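CRISPR-associated endonuclease Cas2 2 (Thermus thermophilus, PDB 1ZPW) is a small metal-dependent endonuclease of the Cas2 family that pairs with Cas1 as part of the CRISPR system of adaptive immunity. Local coordinates at residues A[24-29]-A[35-40]; A[18-23]-A[54-59]; A[8-13]-A[29-34]. All blocks are in the same frame, centred on the assembly; numbering follows the deposited sequence. Where two conformers were deposited one is given.

Contact 1 of 3, residues A[24-29]-A[35-40]; sequences LLKSYG and SVFECY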
loop_
_atom_site.group_PDB
_atom_site.type_symbol
_atom_site.label_atom_id
_atom_site.label_comp_id
_atom_site.label_asym_id
_atom_site.label_seq_id
_atom_site.Cartn_x
_atom_site.Cartn_y
_atom_site.Cartn_z
ATOM N N LEU A 24 -6.251 -4.280 5.732
ATOM C CA LEU A 24 -5.593 -3.190 6.462
ATOM C C LEU A 24 -5.404 -1.949 5.585
ATOM O O LEU A 24 -5.735 -0.826 5.984
ATOM C CB LEU A 24 -4.275 -3.687 7.049
ATOM C CG LEU A 24 -3.394 -2.583 7.634
ATOM C CD1 LEU A 24 -4.099 -2.039 8.866
ATOM C CD2 LEU A 24 -1.992 -3.096 7.961
ATOM N N LEU A 25 -4.902 -2.161 4.362
ATOM C CA LEU A 25 -4.624 -1.039 3.478
ATOM C C LEU A 25 -5.878 -0.218 3.114
ATOM O O LEU A 25 -5.779 0.984 2.917
ATOM C CB LEU A 25 -3.885 -1.512 2.212
ATOM C CG LEU A 25 -2.463 -2.018 2.534
ATOM C CD1 LEU A 25 -1.759 -2.438 1.231
ATOM C CD2 LEU A 25 -1.582 -0.959 3.241
ATOM N N LYS A 26 -7.034 -0.870 3.089
ATOM C CA LYS A 26 -8.311 -0.184 2.876
ATOM C C LYS A 26 -8.579 0.922 3.893
ATOM O O LYS A 26 -9.274 1.892 3.590
ATOM C CB LYS A 26 -9.445 -1.210 2.872
ATOM C CG LYS A 26 -9.382 -2.121 1.685
ATOM C CD LYS A 26 -10.140 -1.570 0.494
ATOM C CE LYS A 26 -10.033 -2.564 -0.666
ATOM N NZ LYS A 26 -10.908 -2.269 -1.806
ATOM N N SER A 27 -8.023 0.792 5.100
ATOM C CA SER A 27 -8.224 1.818 6.120
ATOM C C SER A 27 -7.395 3.083 5.849
ATOM O O SER A 27 -7.619 4.156 6.453
ATOM C CB SER A 27 -8.093 1.221 7.551
ATOM O OG SER A 27 -6.750 0.950 7.834
ATOM N N TYR A 28 -6.457 2.999 4.890
ATOM C CA TYR A 28 -5.594 4.122 4.557
ATOM C C TYR A 28 -5.705 4.607 3.127
ATOM O O TYR A 28 -5.146 5.645 2.789
ATOM C CB TYR A 28 -4.114 3.770 4.761
ATOM C CG TYR A 28 -3.793 3.319 6.149
ATOM C CD1 TYR A 28 -3.498 4.228 7.146
ATOM C CD2 TYR A 28 -3.818 1.954 6.468
ATOM C CE1 TYR A 28 -3.213 3.775 8.452
ATOM C CE2 TYR A 28 -3.541 1.512 7.721
ATOM C CZ TYR A 28 -3.233 2.415 8.707
ATOM O OH TYR A 28 -2.941 1.929 9.955
ATOM N N GLY A 29 -6.369 3.840 2.271
ATOM C CA GLY A 29 -6.383 4.204 0.874
ATOM C C GLY A 29 -7.139 3.226 0.037
ATOM O O GLY A 29 -7.965 2.458 0.558
ATOM N N SER A 35 -1.640 -5.751 -6.679
ATOM C CA SER A 35 -0.645 -5.734 -5.601
ATOM C C SER A 35 -0.276 -4.327 -5.197
ATOM O O SER A 35 0.790 -4.146 -4.606
ATOM C CB SER A 35 0.635 -6.441 -6.080
ATOM O OG SER A 35 0.307 -7.719 -6.618
ATOM N N VAL A 36 -1.113 -3.328 -5.511
ATOM C CA VAL A 36 -0.769 -1.945 -5.180
ATOM C C VAL A 36 -1.956 -1.143 -4.668
ATOM O O VAL A 36 -3.020 -1.186 -5.282
ATOM C CB VAL A 36 -0.203 -1.165 -6.416
ATOM C CG1 VAL A 36 0.259 0.251 -5.997
ATOM C CG2 VAL A 36 0.946 -1.937 -7.045
ATOM N N PHE A 37 -1.746 -0.427 -3.553
ATOM C CA PHE A 37 -2.684 0.568 -3.056
ATOM C C PHE A 37 -2.100 1.947 -3.145
ATOM O O PHE A 37 -0.880 2.110 -3.041
ATOM C CB PHE A 37 -3.054 0.299 -1.576
ATOM C CG PHE A 37 -4.161 -0.716 -1.394
ATOM C CD1 PHE A 37 -3.968 -2.055 -1.756
ATOM C CD2 PHE A 37 -5.374 -0.354 -0.778
ATOM C CE1 PHE A 37 -4.975 -3.008 -1.602
ATOM C CE2 PHE A 37 -6.409 -1.307 -0.623
ATOM C CZ PHE A 37 -6.199 -2.648 -1.029
ATOM N N GLU A 38 -2.977 2.951 -3.279
ATOM C CA GLU A 38 -2.550 4.336 -3.156
ATOM C C GLU A 38 -3.118 4.899 -1.886
ATOM O O GLU A 38 -4.332 4.845 -1.693
ATOM C CB GLU A 38 -3.039 5.157 -4.346
ATOM C CG GLU A 38 -2.123 4.957 -5.552
ATOM C CD GLU A 38 -2.594 5.671 -6.809
ATOM O OE1 GLU A 38 -3.559 6.478 -6.759
ATOM O OE2 GLU A 38 -1.990 5.436 -7.873
ATOM N N CYS A 39 -2.249 5.468 -1.057
ATOM C CA CYS A 39 -2.621 5.907 0.294
ATOM C C CYS A 39 -2.122 7.316 0.538
ATOM O O CYS A 39 -0.966 7.640 0.303
ATOM C CB CYS A 39 -1.983 4.980 1.357
ATOM S SG CYS A 39 -2.512 3.257 1.259
ATOM N N TYR A 40 -2.985 8.161 1.088
ATOM C CA TYR A 40 -2.541 9.479 1.518
ATOM C C TYR A 40 -2.170 9.413 2.973
ATOM O O TYR A 40 -3.004 9.052 3.801
ATOM C CB TYR A 40 -3.652 10.530 1.296
ATOM C CG TYR A 40 -3.677 10.950 -0.143
ATOM C CD1 TYR A 40 -2.818 11.951 -0.596
ATOM C CD2 TYR A 40 -4.493 10.315 -1.036
ATOM C CE1 TYR A 40 -2.802 12.333 -1.920
ATOM C CE2 TYR A 40 -4.472 10.669 -2.383
ATOM C CZ TYR A 40 -3.627 11.681 -2.798
ATOM O OH TYR A 40 -3.602 12.050 -4.129
HETATM O O HOH W 1 -5.580 7.732 1.270
HETATM O O HOH W 2 -5.457 7.740 4.643
#
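The ring of Phe37 carries Leu25 on one face: Leu25 CB sits 3.6 Å from the centroid of the Phe37 ring, 15° off the ring normal, a CH-pi contact. Leu25 CD1 reaches the rim of the ring, 3.7 Å from Phe37 CD1. Two groups meet this ring at its edge near the plane, Gly29 O beside CD2 and the aliphatic chain of Lys26 with CD beside CE2. In Lys26 the bend at chi2 (-89°) brings the chain past the CE2 corner, crossing the ring plane at a steep angle, with Lys26 CE 3.8 Å from Phe37 CE2. The contact belongs to the ferredoxin-like fold of Cas2, in which helix 15-26 packs on the antiparallel sheet and the chain turns at Gly29 into strand 29-33. Tyr28 rests its CB 3.9 Å from Cys39 SG, while its hydroxyl reaches away to Asp48 on helix 43-56. At the glycine the backbones touch: Gly29 CA lies 3.3 Å from Glu38 O, a CA-H...O contact. No direct hydrogen bond joins the two segments; water bridges them at Tyr28 O. One molecule donates to Tyr28 O at 2.6 Å and accepts from Tyr40 N, and a second donates to both Tyr28 O and Tyr40 O.

Contact 2 of 3, residues A[18-23]-A[54-59]; sequences RVKLAN and RRLLDL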
loop_
_atom_site.group_PDB
_atom_site.type_symbol
_atom_site.label_atom_id
_atom_site.label_comp_id
_atom_site.label_asym_id
_atom_site.label_seq_id
_atom_site.Cartn_x
_atom_site.Cartn_y
_atom_site.Cartn_z
ATOM N N ARG A 18 -2.199 -12.136 2.729
ATOM C CA ARG A 18 -2.445 -11.099 1.721
ATOM C C ARG A 18 -3.822 -10.460 1.900
ATOM O O ARG A 18 -3.977 -9.246 1.758
ATOM C CB ARG A 18 -2.342 -11.670 0.305
ATOM C CG ARG A 18 -2.081 -10.564 -0.758
ATOM C CD ARG A 18 -2.154 -11.114 -2.204
ATOM N NE ARG A 18 -1.307 -12.283 -2.279
ATOM C CZ ARG A 18 -1.746 -13.526 -2.395
ATOM N NH1 ARG A 18 -0.867 -14.512 -2.340
ATOM N NH2 ARG A 18 -3.057 -13.783 -2.560
ATOM N N VAL A 19 -4.818 -11.290 2.221
ATOM C CA VAL A 19 -6.176 -10.792 2.434
ATOM C C VAL A 19 -6.148 -9.841 3.638
ATOM O O VAL A 19 -6.727 -8.753 3.593
ATOM C CB VAL A 19 -7.157 -11.961 2.727
ATOM C CG1 VAL A 19 -8.444 -11.395 3.264
ATOM C CG2 VAL A 19 -7.412 -12.737 1.420
ATOM N N LYS A 20 -5.458 -10.260 4.709
ATOM C CA LYS A 20 -5.398 -9.400 5.900
ATOM C C LYS A 20 -4.701 -8.071 5.617
ATOM O O LYS A 20 -5.155 -6.993 6.070
ATOM C CB LYS A 20 -4.691 -10.127 7.035
ATOM C CG LYS A 20 -5.538 -11.304 7.544
ATOM C CD LYS A 20 -4.825 -12.013 8.667
ATOM C CE LYS A 20 -5.597 -13.239 9.074
ATOM N NZ LYS A 20 -4.809 -13.995 10.106
ATOM N N LEU A 21 -3.623 -8.135 4.828
ATOM C CA LEU A 21 -2.894 -6.912 4.498
ATOM C C LEU A 21 -3.747 -5.997 3.621
ATOM O O LEU A 21 -3.803 -4.815 3.860
ATOM C CB LEU A 21 -1.558 -7.235 3.816
ATOM C CG LEU A 21 -0.788 -5.975 3.421
ATOM C CD1 LEU A 21 -0.392 -5.126 4.641
ATOM C CD2 LEU A 21 0.441 -6.342 2.605
ATOM N N ALA A 22 -4.427 -6.546 2.624
ATOM C CA ALA A 22 -5.315 -5.714 1.801
ATOM C C ALA A 22 -6.418 -5.057 2.613
ATOM O O ALA A 22 -6.747 -3.891 2.383
ATOM C CB ALA A 22 -5.907 -6.518 0.637
ATOM N N ASN A 23 -6.992 -5.794 3.548
ATOM C CA ASN A 23 -8.029 -5.237 4.397
ATOM C C ASN A 23 -7.479 -4.108 5.246
ATOM O O ASN A 23 -8.138 -3.074 5.439
ATOM C CB ASN A 23 -8.650 -6.328 5.267
ATOM C CG ASN A 23 -9.500 -7.287 4.479
ATOM O OD1 ASN A 23 -10.040 -6.940 3.413
ATOM N ND2 ASN A 23 -9.645 -8.512 4.990
ATOM N N ARG A 54 3.345 -4.695 10.163
ATOM C CA ARG A 54 4.307 -5.582 10.807
ATOM C C ARG A 54 3.674 -6.701 11.620
ATOM O O ARG A 54 4.270 -7.781 11.746
ATOM C CB ARG A 54 5.188 -4.762 11.716
ATOM C CG ARG A 54 6.194 -3.947 11.012
ATOM C CD ARG A 54 6.982 -3.156 12.050
ATOM N NE ARG A 54 7.852 -2.152 11.488
ATOM C CZ ARG A 54 9.017 -2.428 10.943
ATOM N NH1 ARG A 54 9.441 -3.686 10.863
ATOM N NH2 ARG A 54 9.762 -1.453 10.469
ATOM N N ARG A 55 2.513 -6.471 12.211
ATOM C CA ARG A 55 1.848 -7.522 12.969
ATOM C C ARG A 55 1.463 -8.654 12.027
ATOM O O ARG A 55 1.427 -9.805 12.445
ATOM C CB ARG A 55 0.607 -7.044 13.745
ATOM C CG ARG A 55 0.843 -5.884 14.688
ATOM C CD ARG A 55 -0.411 -5.373 15.413
ATOM N NE ARG A 55 -0.044 -4.435 16.473
ATOM C CZ ARG A 55 -0.718 -3.343 16.786
ATOM N NH1 ARG A 55 -1.832 -3.041 16.127
ATOM N NH2 ARG A 55 -0.266 -2.541 17.753
ATOM N N LEU A 56 1.188 -8.314 10.759
ATOM C CA LEU A 56 0.579 -9.260 9.813
ATOM C C LEU A 56 1.550 -10.038 8.965
ATOM O O LEU A 56 1.237 -11.180 8.584
ATOM C CB LEU A 56 -0.366 -8.520 8.850
ATOM C CG LEU A 56 -1.548 -7.778 9.468
ATOM C CD1 LEU A 56 -2.323 -6.987 8.411
ATOM C CD2 LEU A 56 -2.482 -8.698 10.222
ATOM N N LEU A 57 2.667 -9.419 8.620
ATOM C CA LEU A 57 3.599 -9.972 7.621
ATOM C C LEU A 57 4.518 -11.030 8.203
ATOM O O LEU A 57 4.913 -10.948 9.373
ATOM C CB LEU A 57 4.473 -8.872 6.999
ATOM C CG LEU A 57 3.860 -7.610 6.361
ATOM C CD1 LEU A 57 4.851 -6.456 6.372
ATOM C CD2 LEU A 57 3.467 -7.894 4.979
ATOM N N ASP A 58 4.893 -11.993 7.369
ATOM C CA ASP A 58 5.969 -12.924 7.665
ATOM C C ASP A 58 7.201 -12.296 7.063
ATOM O O ASP A 58 7.391 -12.318 5.852
ATOM C CB ASP A 58 5.682 -14.257 6.978
ATOM C CG ASP A 58 6.717 -15.344 7.301
ATOM O OD1 ASP A 58 7.936 -15.110 7.178
ATOM O OD2 ASP A 58 6.367 -16.480 7.651
ATOM N N LEU A 59 8.054 -11.681 7.872
ATOM C CA LEU A 59 9.084 -10.842 7.219
ATOM C C LEU A 59 10.233 -11.652 6.579
ATOM O O LEU A 59 11.066 -11.091 5.873
ATOM C CB LEU A 59 9.523 -9.632 8.089
ATOM C CG LEU A 59 8.510 -8.457 8.183
ATOM C CD1 LEU A 59 9.166 -7.091 8.393
ATOM C CD2 LEU A 59 7.574 -8.339 6.993
#
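Leu56 lays its CD1 methyl against the backbone of helix 15-26, 3.7 Å from Lys20 O and 4.0 Å from Leu21 CA. This is the side-chain-on-backbone part of the contact, and it joins the middle of that helix to the frayed end of helix 43-56. The other part is apolar side chain on side chain. Leu56 CD2 lies 4.1 Å from Lys20 CB; beyond CB the lysine chain runs extended and heads away, leaving only its root in the contact. Leu21 CD2 and Leu57 CD2 also meet at 4.1 Å, the two side chains crossing at a slant; chi1 of 178° swings Leu21 CG away from its own backbone N, toward Leu57. Ile12 touches both Leu21 and Leu57, and Tyr10 of strand 4-11 packs on Leu21, so this pair borders the layer between helices and sheet. Leu24, one turn on from Leu21, also packs on Leu56. No hydrogen bond or salt bridge joins the two segments, and their closest CA atoms, Leu21 and Leu56, are 6.8 Å apart; what joins helix 15-26 to the end of helix 43-56 and its following loop is dispersion and the burial of apolar surface.

Contact 3 of 3, residues A[8-13]-A[29-34]; sequences VAYDIP and GERVQL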
loop_
_atom_site.group_PDB
_atom_site.type_symbol
_atom_site.label_atom_id
_atom_site.label_comp_id
_atom_site.label_asym_id
_atom_site.label_seq_id
_atom_site.Cartn_x
_atom_site.Cartn_y
_atom_site.Cartn_z
ATOM N N VAL A 8 1.813 1.885 -2.344
ATOM C CA VAL A 8 2.158 0.810 -1.403
ATOM C C VAL A 8 2.034 -0.493 -2.173
ATOM O O VAL A 8 0.926 -0.876 -2.532
ATOM C CB VAL A 8 1.243 0.797 -0.166
ATOM C CG1 VAL A 8 1.675 -0.335 0.775
ATOM C CG2 VAL A 8 1.335 2.112 0.574
ATOM N N ALA A 9 3.174 -1.157 -2.418
ATOM C CA ALA A 9 3.208 -2.339 -3.260
ATOM C C ALA A 9 3.634 -3.526 -2.430
ATOM O O ALA A 9 4.573 -3.435 -1.632
ATOM C CB ALA A 9 4.183 -2.139 -4.419
ATOM N N TYR A 10 2.948 -4.646 -2.614
ATOM C CA TYR A 10 3.227 -5.810 -1.776
ATOM C C TYR A 10 3.335 -7.087 -2.562
ATOM O O TYR A 10 2.739 -7.244 -3.639
ATOM C CB TYR A 10 2.206 -5.957 -0.658
ATOM C CG TYR A 10 0.768 -5.955 -1.100
ATOM C CD1 TYR A 10 0.050 -4.761 -1.171
ATOM C CD2 TYR A 10 0.126 -7.150 -1.465
ATOM C CE1 TYR A 10 -1.279 -4.737 -1.558
ATOM C CE2 TYR A 10 -1.217 -7.134 -1.858
ATOM C CZ TYR A 10 -1.900 -5.942 -1.897
ATOM O OH TYR A 10 -3.207 -5.945 -2.318
ATOM N N ASP A 11 4.129 -7.989 -2.028
ATOM C CA ASP A 11 4.370 -9.279 -2.640
ATOM C C ASP A 11 4.309 -10.262 -1.471
ATOM O O ASP A 11 5.279 -10.403 -0.723
ATOM C CB ASP A 11 5.776 -9.207 -3.228
ATOM C CG ASP A 11 6.106 -10.335 -4.116
ATOM O OD1 ASP A 11 5.411 -11.395 -4.078
ATOM O OD2 ASP A 11 7.116 -10.245 -4.876
ATOM N N ILE A 12 3.136 -10.895 -1.297
ATOM C CA ILE A 12 2.857 -11.775 -0.155
ATOM C C ILE A 12 2.423 -13.131 -0.711
ATOM O O ILE A 12 1.357 -13.226 -1.289
ATOM C CB ILE A 12 1.701 -11.172 0.703
ATOM C CG1 ILE A 12 1.855 -9.666 0.996
ATOM C CG2 ILE A 12 1.346 -12.080 1.925
ATOM C CD1 ILE A 12 3.050 -9.300 1.777
ATOM N N PRO A 13 3.235 -14.153 -0.580
ATOM C CA PRO A 13 2.870 -15.457 -1.179
ATOM C C PRO A 13 1.673 -16.139 -0.569
ATOM O O PRO A 13 0.928 -16.900 -1.266
ATOM C CB PRO A 13 4.164 -16.290 -1.077
ATOM C CG PRO A 13 5.043 -15.584 -0.086
ATOM C CD PRO A 13 4.601 -14.142 -0.033
ATOM N N GLY A 29 -6.369 3.840 2.271
ATOM C CA GLY A 29 -6.383 4.204 0.874
ATOM C C GLY A 29 -7.139 3.226 0.037
ATOM O O GLY A 29 -7.965 2.458 0.558
ATOM N N GLU A 30 -6.852 3.223 -1.265
ATOM C CA GLU A 30 -7.628 2.435 -2.209
ATOM C C GLU A 30 -6.730 1.624 -3.123
ATOM O O GLU A 30 -5.619 2.046 -3.488
ATOM C CB GLU A 30 -8.554 3.324 -3.082
ATOM C CG GLU A 30 -9.423 4.340 -2.342
ATOM C CD GLU A 30 -10.444 3.662 -1.456
ATOM O OE1 GLU A 30 -10.744 2.494 -1.709
ATOM O OE2 GLU A 30 -10.931 4.327 -0.499
ATOM N N ARG A 31 -7.232 0.468 -3.504
ATOM C CA ARG A 31 -6.557 -0.394 -4.477
ATOM C C ARG A 31 -6.469 0.283 -5.843
ATOM O O ARG A 31 -7.427 0.909 -6.298
ATOM C CB ARG A 31 -7.341 -1.684 -4.633
ATOM C CG ARG A 31 -6.663 -2.706 -5.576
ATOM C CD ARG A 31 -7.425 -3.994 -5.743
ATOM N NE ARG A 31 -7.527 -4.746 -4.484
ATOM C CZ ARG A 31 -6.537 -5.445 -3.960
ATOM N NH1 ARG A 31 -6.736 -6.108 -2.816
ATOM N NH2 ARG A 31 -5.346 -5.479 -4.568
ATOM N N VAL A 32 -5.330 0.112 -6.510
ATOM C CA VAL A 32 -5.205 0.519 -7.919
ATOM C C VAL A 32 -4.871 -0.642 -8.858
ATOM O O VAL A 32 -5.165 -0.555 -10.050
ATOM C CB VAL A 32 -4.192 1.725 -8.135
ATOM C CG1 VAL A 32 -4.781 2.980 -7.502
ATOM C CG2 VAL A 32 -2.786 1.460 -7.552
ATOM N N GLN A 33 -4.239 -1.691 -8.326
ATOM C CA GLN A 33 -3.801 -2.881 -9.067
ATOM C C GLN A 33 -3.835 -4.053 -8.128
ATOM O O GLN A 33 -4.072 -3.895 -6.928
ATOM C CB GLN A 33 -2.329 -2.749 -9.545
ATOM C CG GLN A 33 -2.168 -1.742 -10.617
ATOM C CD GLN A 33 -0.826 -1.748 -11.337
ATOM O OE1 GLN A 33 -0.692 -1.065 -12.336
ATOM N NE2 GLN A 33 0.139 -2.471 -10.840
ATOM N N LEU A 34 -3.566 -5.244 -8.666
ATOM C CA LEU A 34 -3.629 -6.483 -7.870
ATOM C C LEU A 34 -2.754 -6.470 -6.608
ATOM O O LEU A 34 -3.089 -7.117 -5.602
ATOM C CB LEU A 34 -3.224 -7.657 -8.771
ATOM C CG LEU A 34 -3.649 -9.087 -8.507
ATOM C CD1 LEU A 34 -5.178 -9.153 -8.509
ATOM C CD2 LEU A 34 -3.066 -9.996 -9.631
HETATM O O HOH W 3 -4.621 -8.182 -2.650
#
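A classic beta bulge, in which Val32 and Gln33 both face Val36, ends strand 29-33 at the edge of the Cas2 sheet, and the Tyr10 hydroxyl meets that strand through Arg31 beside it. Arg31 NH2 donates to Tyr10 OH at 3.1 Å in a bent bond, 139° at the hydrogen, with the oxygen tilted out of the guanidinium plane. The same nitrogen gives a straighter bond to Gln33 O, also 3.1 Å long and almost in the guanidinium plane, so the arginine ties the bulge to the tyrosine. Its chain first runs along its own strand, then bends at chi3 (-64°), which swings the guanidinium toward the Tyr10 hydroxyl; the phenol ring stands 72° to that plane. A water lies in the plane of the Tyr10 ring, 2.7 Å from Tyr10 OH, and accepts from Arg31 NH1 at 3.0 Å. It also donates a long, weak bond to Leu34 O. The hydroxyl thus has an arginine and a water as partners. One residue beyond Tyr10 comes Asp11, predicted to bind the catalytic magnesium. Strand 36-41 runs between the two strands joined here, and helix 15-26 lies over the same side, packing Leu21 and Leu25 on Tyr10 and Ala22 on Arg31.

Helix 15-26 runs through the whole arrangement: contacts 1 and 2, with centres about 12 Å apart, use successive parts of it. Contact 1 takes the end of the helix and contact 2 the turns before it; both parts touch the sheet and helix 43-56. Contact 3 lies about 7 Å from the centre of contact 1 and about 11 Å from that of contact 2. It shares Gly29 with contact 1, and both reach the same antiparallel sheet. Along the chain contact 1 is nested inside the loop closed by contact 2, while contact 3 crosses both. The contacts touch one another: Phe37 packs on Ala22, Leu57 on Ile12. Helix 15-26 covers one face of the sheet, whose strand 4-11 ends at Asp11, predicted to bind metal.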